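Local coordinates for protein germination-specific N-acetylmuramoyl-L-alanine amidase, Autolysin (Clostridioides difficile, PDB 7RAG) that binds zinc and probably hydrolyses the bond between N-acetylmuramic acid and L-alanine in peptidoglycan, acting during spore formation with the GerS lipoprotein as allosteric activator, at residues T18-A23 with L62-R67; G120-Y125 with C138-L143; R145-T150 with Q194-W199. All blocks are in the same frame, centred on the assembly; numbering follows the deposited sequence.

In the fold
All three contacts lie in one zinc-dependent amidase domain, arranged round its mixed sheet. Contact 1 is fully buried and joins two parallel strands, one of them an edge strand of the sheet within this chain. Contact 2 is also buried and packs helix 130-147 on strand 122-126. Contact 3 is partly buried and joins the end of that same helix to helix 191-211. The centres of contacts 2 and 3 are about 10 Å apart, and lie about 18 and 20 Å from that of contact 1. Backbone hydrogen bonds dominate contact 1. A glutamine side chain carries contact 2. Contact 3 is apolar and has no hydrogen bond of its own. Contacts 1 and 3 both meet lipoprotein chains.

Contact 1: T18-A23 with L62-R67; sequences TIILDA and LVILTR
Thr66 turns OG1 between its backbone N and carbonyl carbon (chi1 55°), and Asp22 swings its carboxylate anti to its own N (chi1 169°). These torsions bring Thr66 OG1 to 2.6 Å from Asp22 OD1, on the anti lone pair of that oxygen. The bond lies near the C-terminal end of a parallel strand pair within a beta-alpha-beta unit, in which helix 41-58 connects strands 18-23 and 62-65. Four backbone bonds join the segments, the last from Thr66, just past strand 62-65. Ile19 N donates to Leu62 O (2.9 Å), and Ile64 N donates back to Ile19 O. Leu21 N then reaches Ile64 O, and Thr66 N reaches Leu21 O (3.2 Å). On one face of the sheet, Leu21 CD1 meets Val63 CG1 at 3.7 Å, the side chains roughly perpendicular. On the other, Thr18 CG2 rests on Ile64 CG1. Asp22 OD1 also forms a salt bridge with Arg93, and OD2 is bonded to Ser107. Leu65 O accepts from Asn36 of a lipoprotein chain. A water donates to Leu21 O and Thr66 OG1 and accepts from Ala23 N and Arg67 N, bridging the segments where their backbones diverge. Arg67 NH1 donates to Ala23 O at 2.8 Å, with the oxygen near the guanidinium plane but the nitrogen above the carbonyl plane, while Ala23 CB covers one guanidinium face at 3.3 Å from NH1.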
ATOM      1  N   THR B  18      10.131 -22.461  10.886  1.00 48.25           N
ATOM      2  CA  THR B  18       9.926 -23.170  12.132  1.00 44.55           C
ATOM      3  C   THR B  18      10.700 -22.424  13.208  1.00 50.36           C
ATOM      4  O   THR B  18      11.896 -22.158  13.045  1.00 47.69           O
ATOM      5  CB  THR B  18      10.366 -24.631  12.016  1.00 50.99           C
ATOM      6  OG1 THR B  18       9.599 -25.262  10.977  1.00 56.11           O
ATOM      7  CG2 THR B  18      10.105 -25.396  13.325  1.00 46.56           C
ATOM      8  N   ILE B  19      10.002 -22.066  14.287  1.00 46.07           N
ATOM      9  CA  ILE B  19      10.482 -21.135  15.300  1.00 45.26           C
ATOM     10  C   ILE B  19      10.405 -21.802  16.665  1.00 45.49           C
ATOM     11  O   ILE B  19       9.364 -22.361  17.026  1.00 44.38           O
ATOM     12  CB  ILE B  19       9.657 -19.840  15.275  1.00 42.97           C
ATOM     13  CG1 ILE B  19       9.672 -19.273  13.860  1.00 45.68           C
ATOM     14  CG2 ILE B  19      10.217 -18.830  16.250  1.00 46.70           C
ATOM     15  CD1 ILE B  19       9.435 -17.805  13.791  1.00 46.74           C
ATOM     16  N   ILE B  20      11.496 -21.744  17.424  1.00 44.84           N
ATOM     17  CA  ILE B  20      11.502 -22.250  18.792  1.00 45.52           C
ATOM     18  C   ILE B  20      11.170 -21.094  19.715  1.00 46.02           C
ATOM     19  O   ILE B  20      11.873 -20.074  19.709  1.00 45.60           O
ATOM     20  CB  ILE B  20      12.853 -22.872  19.183  1.00 46.57           C
ATOM     21  CG1 ILE B  20      13.220 -24.014  18.245  1.00 46.76           C
ATOM     22  CG2 ILE B  20      12.770 -23.420  20.592  1.00 47.41           C
ATOM     23  CD1 ILE B  20      14.758 -24.217  18.109  1.00 54.82           C
ATOM     24  N   LEU B  21      10.091 -21.262  20.496  1.00 45.54           N
ATOM     25  CA  LEU B  21       9.725 -20.367  21.586  1.00 45.91           C
ATOM     26  C   LEU B  21       9.965 -21.054  22.928  1.00 47.11           C
ATOM     27  O   LEU B  21       9.448 -22.150  23.165  1.00 47.67           O
ATOM     28  CB  LEU B  21       8.267 -19.934  21.478  1.00 45.30           C
ATOM     29  CG  LEU B  21       7.823 -19.391  20.119  1.00 45.28           C
ATOM     30  CD1 LEU B  21       6.327 -18.997  20.198  1.00 43.89           C
ATOM     31  CD2 LEU B  21       8.701 -18.231  19.604  1.00 43.99           C
ATOM     32  N   ASP B  22      10.726 -20.390  23.802  1.00 47.98           N
ATOM     33  CA  ASP B  22      11.171 -20.905  25.095  1.00 49.41           C
ATOM     34  C   ASP B  22      10.649 -19.976  26.182  1.00 50.12           C
ATOM     35  O   ASP B  22      11.158 -18.862  26.349  1.00 50.35           O
ATOM     36  CB  ASP B  22      12.706 -21.002  25.131  1.00 50.16           C
ATOM     37  CG  ASP B  22      13.271 -21.289  26.542  1.00 58.38           C
ATOM     38  OD1 ASP B  22      12.919 -22.349  27.134  1.00 59.04           O
ATOM     39  OD2 ASP B  22      14.103 -20.474  27.050  1.00 59.85           O
ATOM     40  N   ALA B  23       9.625 -20.422  26.905  1.00 50.59           N
ATOM     41  CA  ALA B  23       9.118 -19.691  28.066  1.00 51.67           C
ATOM     42  C   ALA B  23      10.062 -19.964  29.220  1.00 54.70           C
ATOM     43  O   ALA B  23      10.054 -21.049  29.796  1.00 54.28           O
ATOM     44  CB  ALA B  23       7.702 -20.116  28.418  1.00 51.79           C
ATOM     45  N   LEU B  62       5.521 -22.757  11.956  1.00 43.93           N
ATOM     46  CA  LEU B  62       5.425 -23.881  12.876  1.00 46.29           C
ATOM     47  C   LEU B  62       6.200 -23.536  14.128  1.00 46.88           C
ATOM     48  O   LEU B  62       7.338 -23.073  14.030  1.00 41.16           O
ATOM     49  CB  LEU B  62       5.994 -25.149  12.252  1.00 45.78           C
ATOM     50  CG  LEU B  62       5.608 -26.404  13.004  1.00 49.54           C
ATOM     51  CD1 LEU B  62       4.103 -26.673  12.881  1.00 50.16           C
ATOM     52  CD2 LEU B  62       6.391 -27.565  12.466  1.00 53.95           C
ATOM     53  N   VAL B  63       5.603 -23.764  15.299  1.00 46.10           N
ATOM     54  CA  VAL B  63       6.256 -23.424  16.562  1.00 44.14           C
ATOM     55  C   VAL B  63       6.676 -24.704  17.275  1.00 46.38           C
ATOM     56  O   VAL B  63       5.897 -25.661  17.370  1.00 48.18           O
ATOM     57  CB  VAL B  63       5.364 -22.556  17.462  1.00 46.45           C
ATOM     58  CG1 VAL B  63       6.007 -22.383  18.838  1.00 44.74           C
ATOM     59  CG2 VAL B  63       5.123 -21.202  16.825  1.00 43.16           C
ATOM     60  N   ILE B  64       7.934 -24.726  17.719  1.00 48.34           N
ATOM     61  CA  ILE B  64       8.481 -25.698  18.659  1.00 48.30           C
ATOM     62  C   ILE B  64       8.543 -25.014  20.017  1.00 49.49           C
ATOM     63  O   ILE B  64       9.213 -23.983  20.168  1.00 48.53           O
ATOM     64  CB  ILE B  64       9.889 -26.172  18.249  1.00 47.89           C
ATOM     65  CG1 ILE B  64       9.920 -26.806  16.852  1.00 47.81           C
ATOM     66  CG2 ILE B  64      10.452 -27.123  19.302  1.00 47.09           C
ATOM     67  CD1 ILE B  64       9.140 -28.082  16.712  1.00 49.05           C
ATOM     68  N   LEU B  65       7.882 -25.591  21.012  1.00 48.53           N
ATOM     69  CA  LEU B  65       7.910 -25.050  22.360  1.00 50.31           C
ATOM     70  C   LEU B  65       8.883 -25.854  23.209  1.00 48.72           C
ATOM     71  O   LEU B  65       8.977 -27.074  23.063  1.00 53.02           O
ATOM     72  CB  LEU B  65       6.509 -25.092  22.977  1.00 49.91           C
ATOM     73  CG  LEU B  65       5.439 -24.210  22.324  1.00 52.43           C
ATOM     74  CD1 LEU B  65       4.028 -24.586  22.832  1.00 51.48           C
ATOM     75  CD2 LEU B  65       5.757 -22.727  22.565  1.00 45.20           C
ATOM     76  N   THR B  66       9.623 -25.180  24.087  1.00 47.30           N
ATOM     77  CA  THR B  66      10.303 -25.953  25.125  1.00 54.49           C
ATOM     78  C   THR B  66       9.321 -26.375  26.210  1.00 53.56           C
ATOM     79  O   THR B  66       9.438 -27.470  26.766  1.00 52.86           O
ATOM     80  CB  THR B  66      11.466 -25.176  25.745  1.00 51.81           C
ATOM     81  OG1 THR B  66      10.989 -23.919  26.240  1.00 52.39           O
ATOM     82  CG2 THR B  66      12.564 -24.960  24.736  1.00 51.03           C
ATOM     83  N   ARG B  67       8.355 -25.524  26.531  1.00 52.02           N
ATOM     84  CA  ARG B  67       7.342 -25.886  27.502  1.00 56.87           C
ATOM     85  C   ARG B  67       6.011 -25.290  27.082  1.00 57.00           C
ATOM     86  O   ARG B  67       5.937 -24.173  26.568  1.00 53.73           O
ATOM     87  CB  ARG B  67       7.702 -25.434  28.924  1.00 54.15           C
ATOM     88  CG  ARG B  67       7.963 -23.958  29.040  1.00 57.23           C
ATOM     89  CD  ARG B  67       8.359 -23.584  30.445  1.00 51.80           C
ATOM     90  NE  ARG B  67       7.196 -23.141  31.186  1.00 61.33           N
ATOM     91  CZ  ARG B  67       7.020 -21.936  31.715  1.00 56.85           C
ATOM     92  NH1 ARG B  67       7.954 -20.999  31.633  1.00 53.72           N
ATOM     93  NH2 ARG B  67       5.888 -21.697  32.358  1.00 64.64           N
TER
HETATM   94  O   HOH W   1       8.361 -22.928  25.913  1.00 49.39           O

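Contact 2: G120-Y125 with C138-L143; sequences GAQTFY and CIQEEL
A beta-alpha-beta unit made of strand 122-126, helix 130-147 and strand 156-158 contains this contact. The helix returns antiparallel to the first strand, and their segment axes come within 8.3 Å. The link is a glutamine whose amide bonds the strand backbone and the Thr123 hydroxyl. Gln140 leaves the helix with CG anti to its N (chi1 -168°) and bends at chi2 (64°), which carries its amide across to Ala121 and Thr123. Its NE2 donates to Ala121 O at 3.0 Å in a fairly straight bond. The oxygen lies near the amide plane of Gln140, but NE2 stands above the carbonyl plane of Ala121. The other end of the amide accepts. Thr123 OG1 donates to Gln140 OE1 at 2.6 Å, coming from above the carbonyl plane. Thr123 N also approaches Gln140 OE1 at 2.8 Å, but this bond is bent and weak. The two side chains run antiparallel past one another.

Apolar packing lies beside the amide. Leu143 CD1 touches Ala121 CB at 3.7 Å and Thr123 OG1 at 3.7 Å. Ile139 CG2 comes to 4.1 Å from the same hydroxyl. Both Ile139 and Leu143 also pack on Ile174 of strand 171-178, so this helix face covers two neighbouring strands.

Ala121 O takes a second bond, from Asn151. Gln122 points its CB away from the helix. Its NE2 bonds Thr123 O and Glu154 O, which ties the strand to the chain leading into strand 156-158.

Both ends of the Gln140 amide are thus used. Bonds at OE1 and NE2 fix its flip and satisfy buried polar atoms between the helix and the strand.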
ATOM      1  N   GLY B 120      11.334  -1.272  31.291  1.00 88.03           N
ATOM      2  CA  GLY B 120      11.486  -1.400  29.852  1.00 77.03           C
ATOM      3  C   GLY B 120      11.732  -2.819  29.374  1.00 76.21           C
ATOM      4  O   GLY B 120      12.333  -3.637  30.081  1.00 74.18           O
ATOM      5  N   ALA B 121      11.253  -3.132  28.173  1.00 76.13           N
ATOM      6  CA  ALA B 121      11.620  -4.375  27.516  1.00 65.40           C
ATOM      7  C   ALA B 121      13.023  -4.254  26.931  1.00 66.52           C
ATOM      8  O   ALA B 121      13.403  -3.216  26.375  1.00 63.96           O
ATOM      9  CB  ALA B 121      10.625  -4.712  26.411  1.00 61.52           C
ATOM     10  N   GLN B 122      13.792  -5.324  27.067  1.00 63.57           N
ATOM     11  CA  GLN B 122      15.170  -5.356  26.618  1.00 62.49           C
ATOM     12  C   GLN B 122      15.424  -6.642  25.846  1.00 58.44           C
ATOM     13  O   GLN B 122      15.094  -7.725  26.327  1.00 60.22           O
ATOM     14  CB  GLN B 122      16.110  -5.256  27.814  1.00 63.04           C
ATOM     15  CG  GLN B 122      17.562  -5.433  27.446  1.00 64.18           C
ATOM     16  CD  GLN B 122      18.094  -4.249  26.700  1.00 67.05           C
ATOM     17  OE1 GLN B 122      18.049  -3.125  27.203  1.00 73.96           O
ATOM     18  NE2 GLN B 122      18.577  -4.474  25.482  1.00 66.80           N
ATOM     19  N   THR B 123      16.021  -6.532  24.665  1.00 61.84           N
ATOM     20  CA  THR B 123      16.395  -7.700  23.877  1.00 60.95           C
ATOM     21  C   THR B 123      17.905  -7.930  23.929  1.00 57.18           C
ATOM     22  O   THR B 123      18.696  -6.998  24.063  1.00 61.26           O
ATOM     23  CB  THR B 123      15.935  -7.539  22.430  1.00 56.54           C
ATOM     24  OG1 THR B 123      14.674  -6.874  22.427  1.00 60.41           O
ATOM     25  CG2 THR B 123      15.751  -8.889  21.771  1.00 54.68           C
ATOM     26  N   PHE B 124      18.295  -9.192  23.853  1.00 58.74           N
ATOM     27  CA  PHE B 124      19.689  -9.592  23.846  1.00 59.34           C
ATOM     28  C   PHE B 124      19.900 -10.584  22.713  1.00 55.00           C
ATOM     29  O   PHE B 124      18.972 -11.283  22.287  1.00 59.10           O
ATOM     30  CB  PHE B 124      20.125 -10.246  25.165  1.00 57.85           C
ATOM     31  CG  PHE B 124      19.763  -9.473  26.402  1.00 60.09           C
ATOM     32  CD1 PHE B 124      20.662  -8.594  26.974  1.00 65.01           C
ATOM     33  CD2 PHE B 124      18.545  -9.661  27.020  1.00 60.82           C
ATOM     34  CE1 PHE B 124      20.338  -7.901  28.131  1.00 63.48           C
ATOM     35  CE2 PHE B 124      18.217  -8.968  28.165  1.00 60.94           C
ATOM     36  CZ  PHE B 124      19.110  -8.097  28.725  1.00 59.60           C
ATOM     37  N   TYR B 125      21.142 -10.660  22.264  1.00 54.51           N
ATOM     38  CA  TYR B 125      21.589 -11.561  21.216  1.00 55.81           C
ATOM     39  C   TYR B 125      22.948 -12.106  21.626  1.00 57.70           C
ATOM     40  O   TYR B 125      23.691 -11.434  22.351  1.00 56.88           O
ATOM     41  CB  TYR B 125      21.695 -10.839  19.863  1.00 56.93           C
ATOM     42  CG  TYR B 125      22.791  -9.780  19.822  1.00 58.31           C
ATOM     43  CD1 TYR B 125      24.056 -10.080  19.321  1.00 56.46           C
ATOM     44  CD2 TYR B 125      22.554  -8.486  20.289  1.00 60.39           C
ATOM     45  CE1 TYR B 125      25.046  -9.139  19.288  1.00 62.10           C
ATOM     46  CE2 TYR B 125      23.538  -7.530  20.264  1.00 64.03           C
ATOM     47  CZ  TYR B 125      24.788  -7.862  19.755  1.00 67.12           C
ATOM     48  OH  TYR B 125      25.776  -6.918  19.711  1.00 67.96           O
ATOM     49  N   CYS B 138      15.309  -5.741  15.164  1.00 54.84           N
ATOM     50  CA  CYS B 138      13.928  -5.692  14.674  1.00 58.93           C
ATOM     51  C   CYS B 138      12.930  -5.795  15.825  1.00 56.32           C
ATOM     52  O   CYS B 138      11.968  -5.014  15.919  1.00 60.10           O
ATOM     53  CB  CYS B 138      13.676  -6.813  13.663  1.00 53.92           C
ATOM     54  SG  CYS B 138      14.511  -6.596  12.082  1.00 58.71           S
ATOM     55  N   ILE B 139      13.163  -6.742  16.728  1.00 57.14           N
ATOM     56  CA  ILE B 139      12.233  -6.929  17.832  1.00 54.57           C
ATOM     57  C   ILE B 139      12.279  -5.740  18.787  1.00 60.53           C
ATOM     58  O   ILE B 139      11.242  -5.290  19.274  1.00 60.83           O
ATOM     59  CB  ILE B 139      12.520  -8.260  18.536  1.00 48.91           C
ATOM     60  CG1 ILE B 139      12.139  -9.393  17.600  1.00 46.18           C
ATOM     61  CG2 ILE B 139      11.789  -8.318  19.844  1.00 50.28           C
ATOM     62  CD1 ILE B 139      12.743 -10.700  17.973  1.00 49.45           C
ATOM     63  N   GLN B 140      13.470  -5.203  19.061  1.00 57.76           N
ATOM     64  CA  GLN B 140      13.565  -4.061  19.970  1.00 59.17           C
ATOM     65  C   GLN B 140      12.868  -2.836  19.394  1.00 61.25           C
ATOM     66  O   GLN B 140      12.174  -2.111  20.120  1.00 65.28           O
ATOM     67  CB  GLN B 140      15.025  -3.744  20.283  1.00 58.85           C
ATOM     68  CG  GLN B 140      15.199  -2.770  21.429  1.00 57.38           C
ATOM     69  CD  GLN B 140      14.694  -3.309  22.747  1.00 61.49           C
ATOM     70  OE1 GLN B 140      15.005  -4.437  23.124  1.00 64.67           O
ATOM     71  NE2 GLN B 140      13.909  -2.507  23.457  1.00 61.44           N
ATOM     72  N   GLU B 141      13.027  -2.594  18.091  1.00 60.48           N
ATOM     73  CA  GLU B 141      12.300  -1.507  17.437  1.00 62.98           C
ATOM     74  C   GLU B 141      10.787  -1.684  17.570  1.00 67.38           C
ATOM     75  O   GLU B 141      10.065  -0.722  17.863  1.00 70.48           O
ATOM     76  CB  GLU B 141      12.693  -1.425  15.962  1.00 66.15           C
ATOM     77  CG  GLU B 141      13.780  -0.425  15.642  1.00 78.41           C
ATOM     78  CD  GLU B 141      14.663  -0.903  14.501  1.00 89.36           C
ATOM     79  OE1 GLU B 141      14.222  -1.839  13.779  1.00 81.77           O
ATOM     80  OE2 GLU B 141      15.796  -0.364  14.344  1.00 93.05           O
ATOM     81  N   GLU B 142      10.279  -2.909  17.357  1.00 61.74           N
ATOM     82  CA  GLU B 142       8.838  -3.111  17.520  1.00 60.67           C
ATOM     83  C   GLU B 142       8.403  -2.998  18.979  1.00 61.84           C
ATOM     84  O   GLU B 142       7.306  -2.509  19.261  1.00 64.26           O
ATOM     85  CB  GLU B 142       8.407  -4.453  16.952  1.00 55.58           C
ATOM     86  CG  GLU B 142       8.643  -4.559  15.484  1.00 58.95           C
ATOM     87  CD  GLU B 142       8.136  -3.358  14.738  1.00 66.38           C
ATOM     88  OE1 GLU B 142       6.923  -3.083  14.818  1.00 66.22           O
ATOM     89  OE2 GLU B 142       8.959  -2.676  14.079  1.00 78.21           O
ATOM     90  N   LEU B 143       9.226  -3.455  19.920  1.00 63.44           N
ATOM     91  CA  LEU B 143       8.863  -3.311  21.323  1.00 61.70           C
ATOM     92  C   LEU B 143       8.730  -1.841  21.680  1.00 69.89           C
ATOM     93  O   LEU B 143       7.771  -1.439  22.353  1.00 73.79           O
ATOM     94  CB  LEU B 143       9.892  -4.000  22.218  1.00 55.88           C
ATOM     95  CG  LEU B 143       9.962  -5.531  22.197  1.00 55.71           C
ATOM     96  CD1 LEU B 143      11.161  -6.036  22.995  1.00 55.62           C
ATOM     97  CD2 LEU B 143       8.700  -6.139  22.748  1.00 54.63           C
TER

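Contact 3: R145-T150 with Q194-W199; sequences RVVDKT and QEKIAW
Val146 CG1 sits at the edge of the Trp199 indole, near the ring plane and 3.9 Å from CD1. Trp199 holds CG anti to its backbone N (chi1 179°), which carries the indole toward helix 130-147, and chi2 of -103° turns its CD1 edge to the valine. The same CG1 meets Lys196 CG at 4.0 Å. From there the extended lysine chain passes Val146 at a slant, and its CE comes to 3.3 Å from Val146 O. Val147 places CG2 beside its own N, 4.0 Å from Ile197 CG1.

This is helix-to-helix packing, with the C-terminal end of helix 130-147 set against helix 191-211. Val146 also touches Ala200, and Val147 touches Tyr193, so the valines meet more than one turn of the partner helix.

The next shell is the lipoprotein. Its Asp85 accepts a hydrogen bond from Trp199 NE1 and forms a salt bridge with Arg145. Glu195 pairs with Lys82 of the lipoprotein and with Lys51 of helix 41-58.

Within the contact, van der Waals packing alone joins the helices. The directional bonds lie around it, and those to Asp85 of the lipoprotein tie both segments to the partner protein, consistent with a lipoprotein that acts allosterically.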
ATOM      1  N   ARG B 145       8.068   0.696  19.423  1.00 67.42           N
ATOM      2  CA  ARG B 145       6.998   1.382  18.698  1.00 64.57           C
ATOM      3  C   ARG B 145       5.628   0.962  19.196  1.00 71.95           C
ATOM      4  O   ARG B 145       4.728   1.796  19.316  1.00 78.04           O
ATOM      5  CB  ARG B 145       7.094   1.122  17.197  1.00 67.80           C
ATOM      6  CG  ARG B 145       5.959   1.746  16.392  1.00 64.06           C
ATOM      7  CD  ARG B 145       5.965   1.282  14.928  1.00 64.55           C
ATOM      8  NE  ARG B 145       5.807  -0.167  14.791  1.00 67.37           N
ATOM      9  CZ  ARG B 145       4.631  -0.794  14.719  1.00 68.01           C
ATOM     10  NH1 ARG B 145       3.503  -0.109  14.765  1.00 68.23           N
ATOM     11  NH2 ARG B 145       4.569  -2.108  14.598  1.00 65.03           N
ATOM     12  N   VAL B 146       5.451  -0.324  19.487  1.00 72.90           N
ATOM     13  CA  VAL B 146       4.150  -0.867  19.843  1.00 70.61           C
ATOM     14  C   VAL B 146       3.880  -0.745  21.335  1.00 69.52           C
ATOM     15  O   VAL B 146       2.779  -0.372  21.742  1.00 74.97           O
ATOM     16  CB  VAL B 146       4.073  -2.335  19.375  1.00 61.90           C
ATOM     17  CG1 VAL B 146       2.788  -2.965  19.837  1.00 59.81           C
ATOM     18  CG2 VAL B 146       4.206  -2.417  17.862  1.00 60.95           C
ATOM     19  N   VAL B 147       4.853  -1.063  22.179  1.00 67.36           N
ATOM     20  CA  VAL B 147       4.566  -1.196  23.600  1.00 73.36           C
ATOM     21  C   VAL B 147       4.812   0.104  24.355  1.00 78.52           C
ATOM     22  O   VAL B 147       4.034   0.478  25.234  1.00 83.24           O
ATOM     23  CB  VAL B 147       5.399  -2.352  24.183  1.00 71.72           C
ATOM     24  CG1 VAL B 147       5.412  -2.281  25.701  1.00 66.47           C
ATOM     25  CG2 VAL B 147       4.855  -3.691  23.690  1.00 65.03           C
ATOM     26  N   ASP B 148       5.902   0.803  24.069  1.00 72.08           N
ATOM     27  CA  ASP B 148       6.261   1.949  24.894  1.00 76.85           C
ATOM     28  C   ASP B 148       7.234   2.822  24.099  1.00 82.20           C
ATOM     29  O   ASP B 148       8.422   2.495  24.006  1.00 84.89           O
ATOM     30  CB  ASP B 148       6.864   1.459  26.198  1.00 78.02           C
ATOM     31  CG  ASP B 148       7.335   2.572  27.085  1.00 85.95           C
ATOM     32  OD1 ASP B 148       6.918   3.728  26.864  1.00 85.41           O
ATOM     33  OD2 ASP B 148       8.121   2.277  28.013  1.00 90.08           O
ATOM     34  N   LYS B 149       6.735   3.942  23.567  1.00 80.12           N
ATOM     35  CA  LYS B 149       7.613   4.815  22.801  1.00 80.14           C
ATOM     36  C   LYS B 149       8.652   5.481  23.685  1.00 81.22           C
ATOM     37  O   LYS B 149       9.660   5.980  23.175  1.00 81.70           O
ATOM     38  CB  LYS B 149       6.799   5.864  22.057  1.00 80.54           C
ATOM     39  CG  LYS B 149       6.005   5.283  20.911  1.00 82.82           C
ATOM     40  CD  LYS B 149       5.165   6.348  20.227  1.00 90.98           C
ATOM     41  CE  LYS B 149       4.348   5.727  19.106  1.00 84.81           C
ATOM     42  NZ  LYS B 149       5.229   4.957  18.204  1.00 77.07           N
ATOM     43  N   THR B 150       8.422   5.484  24.999  1.00 83.23           N
ATOM     44  CA  THR B 150       9.381   6.025  25.950  1.00 82.05           C
ATOM     45  C   THR B 150      10.681   5.231  25.954  1.00 85.36           C
ATOM     46  O   THR B 150      11.746   5.792  26.228  1.00 80.42           O
ATOM     47  CB  THR B 150       8.751   6.021  27.342  1.00 81.66           C
ATOM     48  OG1 THR B 150       8.762   7.335  27.883  1.00 83.45           O
ATOM     49  CG2 THR B 150       9.475   5.072  28.287  1.00 86.65           C
ATOM     50  N   GLN B 194       0.134  -8.423  27.841  1.00 63.74           N
ATOM     51  CA  GLN B 194       0.876  -9.573  27.346  1.00 62.91           C
ATOM     52  C   GLN B 194       0.643  -9.776  25.858  1.00 60.56           C
ATOM     53  O   GLN B 194       1.584 -10.079  25.112  1.00 59.28           O
ATOM     54  CB  GLN B 194       0.483 -10.819  28.129  1.00 63.60           C
ATOM     55  CG  GLN B 194       0.741 -10.698  29.624  1.00 67.04           C
ATOM     56  CD  GLN B 194       0.180 -11.879  30.387  1.00 70.32           C
ATOM     57  OE1 GLN B 194      -0.574 -12.676  29.833  1.00 69.36           O
ATOM     58  NE2 GLN B 194       0.555 -12.007  31.659  1.00 71.39           N
ATOM     59  N   GLU B 195      -0.599  -9.596  25.401  1.00 59.75           N
ATOM     60  CA  GLU B 195      -0.873  -9.742  23.973  1.00 60.35           C
ATOM     61  C   GLU B 195      -0.179  -8.660  23.155  1.00 60.99           C
ATOM     62  O   GLU B 195       0.309  -8.927  22.050  1.00 55.85           O
ATOM     63  CB  GLU B 195      -2.374  -9.737  23.713  1.00 56.67           C
ATOM     64  CG  GLU B 195      -3.072 -10.937  24.285  1.00 62.61           C
ATOM     65  CD  GLU B 195      -4.583 -10.898  24.096  1.00 67.87           C
ATOM     66  OE1 GLU B 195      -5.106  -9.899  23.548  1.00 72.99           O
ATOM     67  OE2 GLU B 195      -5.250 -11.882  24.486  1.00 68.46           O
ATOM     68  N   LYS B 196      -0.134  -7.434  23.677  1.00 59.91           N
ATOM     69  CA  LYS B 196       0.585  -6.359  22.995  1.00 54.59           C
ATOM     70  C   LYS B 196       2.059  -6.720  22.795  1.00 58.71           C
ATOM     71  O   LYS B 196       2.624  -6.528  21.706  1.00 55.72           O
ATOM     72  CB  LYS B 196       0.438  -5.079  23.814  1.00 62.02           C
ATOM     73  CG  LYS B 196       0.602  -3.776  23.062  1.00 71.58           C
ATOM     74  CD  LYS B 196      -0.220  -2.666  23.752  1.00 76.42           C
ATOM     75  CE  LYS B 196      -0.152  -1.334  22.986  1.00 82.55           C
ATOM     76  NZ  LYS B 196      -1.063  -0.295  23.561  1.00 87.33           N
ATOM     77  N   ILE B 197       2.696  -7.253  23.842  1.00 57.69           N
ATOM     78  CA  ILE B 197       4.101  -7.650  23.746  1.00 55.12           C
ATOM     79  C   ILE B 197       4.277  -8.755  22.713  1.00 54.72           C
ATOM     80  O   ILE B 197       5.210  -8.735  21.897  1.00 52.41           O
ATOM     81  CB  ILE B 197       4.622  -8.100  25.120  1.00 61.87           C
ATOM     82  CG1 ILE B 197       4.791  -6.897  26.037  1.00 58.65           C
ATOM     83  CG2 ILE B 197       5.925  -8.923  24.957  1.00 52.38           C
ATOM     84  CD1 ILE B 197       5.042  -7.274  27.450  1.00 62.35           C
ATOM     85  N   ALA B 198       3.396  -9.756  22.753  1.00 56.46           N
ATOM     86  CA  ALA B 198       3.488 -10.817  21.763  1.00 53.20           C
ATOM     87  C   ALA B 198       3.368 -10.243  20.359  1.00 50.06           C
ATOM     88  O   ALA B 198       4.127 -10.616  19.465  1.00 43.83           O
ATOM     89  CB  ALA B 198       2.420 -11.877  22.020  1.00 49.27           C
ATOM     90  N   TRP B 199       2.434  -9.312  20.163  1.00 50.32           N
ATOM     91  CA  TRP B 199       2.289  -8.643  18.879  1.00 49.71           C
ATOM     92  C   TRP B 199       3.579  -7.940  18.462  1.00 53.18           C
ATOM     93  O   TRP B 199       4.019  -8.058  17.307  1.00 49.25           O
ATOM     94  CB  TRP B 199       1.143  -7.641  18.948  1.00 50.90           C
ATOM     95  CG  TRP B 199       0.977  -6.941  17.681  1.00 54.62           C
ATOM     96  CD1 TRP B 199       1.373  -5.670  17.388  1.00 53.54           C
ATOM     97  CD2 TRP B 199       0.425  -7.483  16.480  1.00 53.05           C
ATOM     98  NE1 TRP B 199       1.082  -5.384  16.083  1.00 57.85           N
ATOM     99  CE2 TRP B 199       0.498  -6.481  15.503  1.00 53.08           C
ATOM    100  CE3 TRP B 199      -0.137  -8.717  16.142  1.00 51.38           C
ATOM    101  CZ2 TRP B 199       0.035  -6.672  14.210  1.00 53.24           C
ATOM    102  CZ3 TRP B 199      -0.599  -8.907  14.864  1.00 49.38           C
ATOM    103  CH2 TRP B 199      -0.511  -7.892  13.910  1.00 55.44           C
TER